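Local coordinates for protein molybdopterin biosynthesis enzyme, MoaB (Thermus thermophilus, PDB 3MCH) that probably binds molybdopterin and acts in the biosynthesis of the molybdenum cofactor, at residues 51-55 against 84-88. Residues are numbered along the deposited sequence; the frame is centred on the assembly and turned at random.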
ATOM      1  N   LYS B  51      -3.792 -21.055  -8.895  1.00 21.68           N
ATOM      2  CA  LYS B  51      -3.528 -20.388 -10.159  1.00 25.00           C
ATOM      3  C   LYS B  51      -4.283 -20.999 -11.341  1.00 25.10           C
ATOM      4  O   LYS B  51      -4.739 -20.273 -12.221  1.00 26.60           O
ATOM      5  CB  LYS B  51      -2.017 -20.380 -10.428  1.00 24.30           C
ATOM      6  CG  LYS B  51      -1.228 -19.688  -9.318  1.00 27.58           C
ATOM      7  CD  LYS B  51       0.276 -19.652  -9.576  1.00 29.64           C
ATOM      8  CE  LYS B  51       0.630 -18.724 -10.724  1.00 32.66           C
ATOM      9  NZ  LYS B  51       2.110 -18.541 -10.849  1.00 33.20           N
ATOM     10  N   LYS B  52      -4.426 -22.321 -11.366  1.00 26.55           N
ATOM     11  CA  LYS B  52      -5.141 -22.964 -12.466  1.00 26.87           C
ATOM     12  C   LYS B  52      -6.588 -22.481 -12.534  1.00 26.17           C
ATOM     13  O   LYS B  52      -7.098 -22.174 -13.611  1.00 26.82           O
ATOM     14  CB  LYS B  52      -5.126 -24.488 -12.323  1.00 28.64           C
ATOM     15  CG  LYS B  52      -5.848 -25.186 -13.469  1.00 31.92           C
ATOM     16  CD  LYS B  52      -5.902 -26.695 -13.301  1.00 35.54           C
ATOM     17  CE  LYS B  52      -6.681 -27.332 -14.444  1.00 37.66           C
ATOM     18  NZ  LYS B  52      -6.739 -28.818 -14.329  1.00 40.51           N
ATOM     19  N   VAL B  53      -7.242 -22.418 -11.378  1.00 25.27           N
ATOM     20  CA  VAL B  53      -8.626 -21.966 -11.311  1.00 24.07           C
ATOM     21  C   VAL B  53      -8.733 -20.487 -11.672  1.00 22.41           C
ATOM     22  O   VAL B  53      -9.584 -20.100 -12.466  1.00 22.82           O
ATOM     23  CB  VAL B  53      -9.225 -22.180  -9.899  1.00 23.88           C
ATOM     24  CG1 VAL B  53     -10.639 -21.612  -9.839  1.00 25.09           C
ATOM     25  CG2 VAL B  53      -9.245 -23.665  -9.559  1.00 25.70           C
ATOM     26  N   LEU B  54      -7.872 -19.660 -11.087  1.00 22.27           N
ATOM     27  CA  LEU B  54      -7.900 -18.230 -11.385  1.00 20.37           C
ATOM     28  C   LEU B  54      -7.650 -17.996 -12.867  1.00 21.71           C
ATOM     29  O   LEU B  54      -8.257 -17.119 -13.482  1.00 22.00           O
ATOM     30  CB  LEU B  54      -6.843 -17.487 -10.558  1.00 19.16           C
ATOM     31  CG  LEU B  54      -7.040 -17.418  -9.042  1.00 19.27           C
ATOM     32  CD1 LEU B  54      -5.881 -16.638  -8.420  1.00 17.38           C
ATOM     33  CD2 LEU B  54      -8.375 -16.751  -8.721  1.00 18.58           C
ATOM     34  N   ARG B  55      -6.752 -18.792 -13.439  1.00 23.14           N
ATOM     35  CA  ARG B  55      -6.409 -18.680 -14.850  1.00 26.37           C
ATOM     36  C   ARG B  55      -7.622 -19.049 -15.701  1.00 25.72           C
ATOM     37  O   ARG B  55      -7.967 -18.350 -16.653  1.00 26.34           O
ATOM     38  CB  ARG B  55      -5.246 -19.623 -15.174  1.00 27.26           C
ATOM     39  CG  ARG B  55      -4.537 -19.327 -16.483  1.00 34.49           C
ATOM     40  CD  ARG B  55      -3.584 -20.459 -16.849  1.00 36.65           C
ATOM     41  NE  ARG B  55      -2.664 -20.789 -15.761  1.00 42.62           N
ATOM     42  CZ  ARG B  55      -1.653 -20.021 -15.366  1.00 45.01           C
ATOM     43  NH1 ARG B  55      -0.876 -20.411 -14.365  1.00 46.60           N
ATOM     44  NH2 ARG B  55      -1.408 -18.869 -15.979  1.00 47.58           N
ATOM     45  N   THR B  84      -1.751 -15.303  -6.343  1.00 19.17           N
ATOM     46  CA  THR B  84      -2.544 -14.342  -7.091  1.00 17.67           C
ATOM     47  C   THR B  84      -1.694 -13.288  -7.792  1.00 18.21           C
ATOM     48  O   THR B  84      -1.878 -13.033  -8.982  1.00 18.82           O
ATOM     49  CB  THR B  84      -3.555 -13.628  -6.165  1.00 16.07           C
ATOM     50  OG1 THR B  84      -4.404 -14.600  -5.548  1.00 16.96           O
ATOM     51  CG2 THR B  84      -4.409 -12.647  -6.962  1.00 15.60           C
ATOM     52  N   ARG B  85      -0.766 -12.680  -7.056  1.00 19.90           N
ATOM     53  CA  ARG B  85       0.091 -11.644  -7.623  1.00 21.53           C
ATOM     54  C   ARG B  85       0.770 -12.097  -8.905  1.00 22.57           C
ATOM     55  O   ARG B  85       0.897 -11.333  -9.858  1.00 23.70           O
ATOM     56  CB  ARG B  85       1.173 -11.222  -6.627  1.00 22.99           C
ATOM     57  CG  ARG B  85       0.674 -10.524  -5.381  1.00 25.88           C
ATOM     58  CD  ARG B  85       1.837  -9.838  -4.671  1.00 27.65           C
ATOM     59  NE  ARG B  85       2.323  -8.691  -5.431  1.00 30.46           N
ATOM     60  CZ  ARG B  85       3.515  -8.127  -5.265  1.00 32.88           C
ATOM     61  NH1 ARG B  85       4.363  -8.609  -4.363  1.00 33.74           N
ATOM     62  NH2 ARG B  85       3.856  -7.070  -5.991  1.00 33.02           N
ATOM     63  N   GLU B  86       1.205 -13.350  -8.917  1.00 24.38           N
ATOM     64  CA  GLU B  86       1.889 -13.909 -10.073  1.00 27.30           C
ATOM     65  C   GLU B  86       1.028 -13.983 -11.329  1.00 27.81           C
ATOM     66  O   GLU B  86       1.552 -14.124 -12.433  1.00 30.09           O
ATOM     67  CB  GLU B  86       2.431 -15.296  -9.719  1.00 28.15           C
ATOM     68  CG  GLU B  86       3.586 -15.252  -8.723  1.00 32.62           C
ATOM     69  CD  GLU B  86       3.803 -16.573  -8.007  1.00 34.68           C
ATOM     70  OE1 GLU B  86       3.665 -17.631  -8.649  1.00 36.90           O
ATOM     71  OE2 GLU B  86       4.125 -16.548  -6.800  1.00 37.50           O
ATOM     72  N   LEU B  87      -0.289 -13.876 -11.163  1.00 26.12           N
ATOM     73  CA  LEU B  87      -1.217 -13.946 -12.291  1.00 25.82           C
ATOM     74  C   LEU B  87      -1.783 -12.589 -12.712  1.00 24.67           C
ATOM     75  O   LEU B  87      -2.454 -12.485 -13.737  1.00 24.55           O
ATOM     76  CB  LEU B  87      -2.385 -14.878 -11.950  1.00 26.60           C
ATOM     77  CG  LEU B  87      -2.099 -16.364 -11.718  1.00 29.45           C
ATOM     78  CD1 LEU B  87      -3.367 -17.058 -11.244  1.00 28.76           C
ATOM     79  CD2 LEU B  87      -1.583 -17.000 -13.002  1.00 29.49           C
ATOM     80  N   LEU B  88      -1.514 -11.553 -11.926  1.00 23.22           N
ATOM     81  CA  LEU B  88      -2.030 -10.217 -12.216  1.00 21.62           C
ATOM     82  C   LEU B  88      -1.216  -9.419 -13.221  1.00 22.25           C
ATOM     83  O   LEU B  88       0.009  -9.499 -13.236  1.00 22.91           O
ATOM     84  CB  LEU B  88      -2.118  -9.406 -10.925  1.00 20.46           C
ATOM     85  CG  LEU B  88      -2.925 -10.031  -9.793  1.00 19.55           C
ATOM     86  CD1 LEU B  88      -2.849  -9.129  -8.564  1.00 17.37           C
ATOM     87  CD2 LEU B  88      -4.363 -10.238 -10.239  1.00 18.02           C
TER
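Two helices packed on one face of the central sheet of this alpha/beta domain meet where Leu-87, in the type I beta turn from Arg-85 to Leu-88, inserts its side chain against Lys-51, Leu-54 and Arg-55 of helix 47-60. Its two methyls divide the work. CD1 of Leu-87 lies 3.5 Å from CA of Lys-51 and also touches CB of Leu-54, so that it rests against the helix between these two residues. CD2 lies between the CE methylene of Lys-51 and the guanidinium of Arg-55, which approaches it obliquely with NH2 of Arg-55 3.5 Å from CD2 of Leu-87. The lysine chain passes over the leucine and, bent at chi3 (69°), carries its ammonium to Glu-86: NZ of Lys-51 donates to OE1 of Glu-86 at 2.8 Å, a salt bridge that reaches the carboxylate on its anti side, 20° out of plane. The stem packs mainly on Leu-87, while the ammonium pairs with Glu-86. A methionine in place of Lys-51 would probably leave the Glu-86 carboxylate without its cationic mate across this contact. Deeper down, CD1 of Leu-54 comes within 3.8 Å of OG1 of Thr-84, a hydroxyl already engaged by Thr-80 O and Asn-127 ND2. Below the contact, Leu-54 packs on Leu-7 of strand 2-9 and on Ile-66 and Thr-68 of strand 65-69, while Thr-84 touches Ile-125 of strand 123-128, so the paired helices span three adjacent parallel strands.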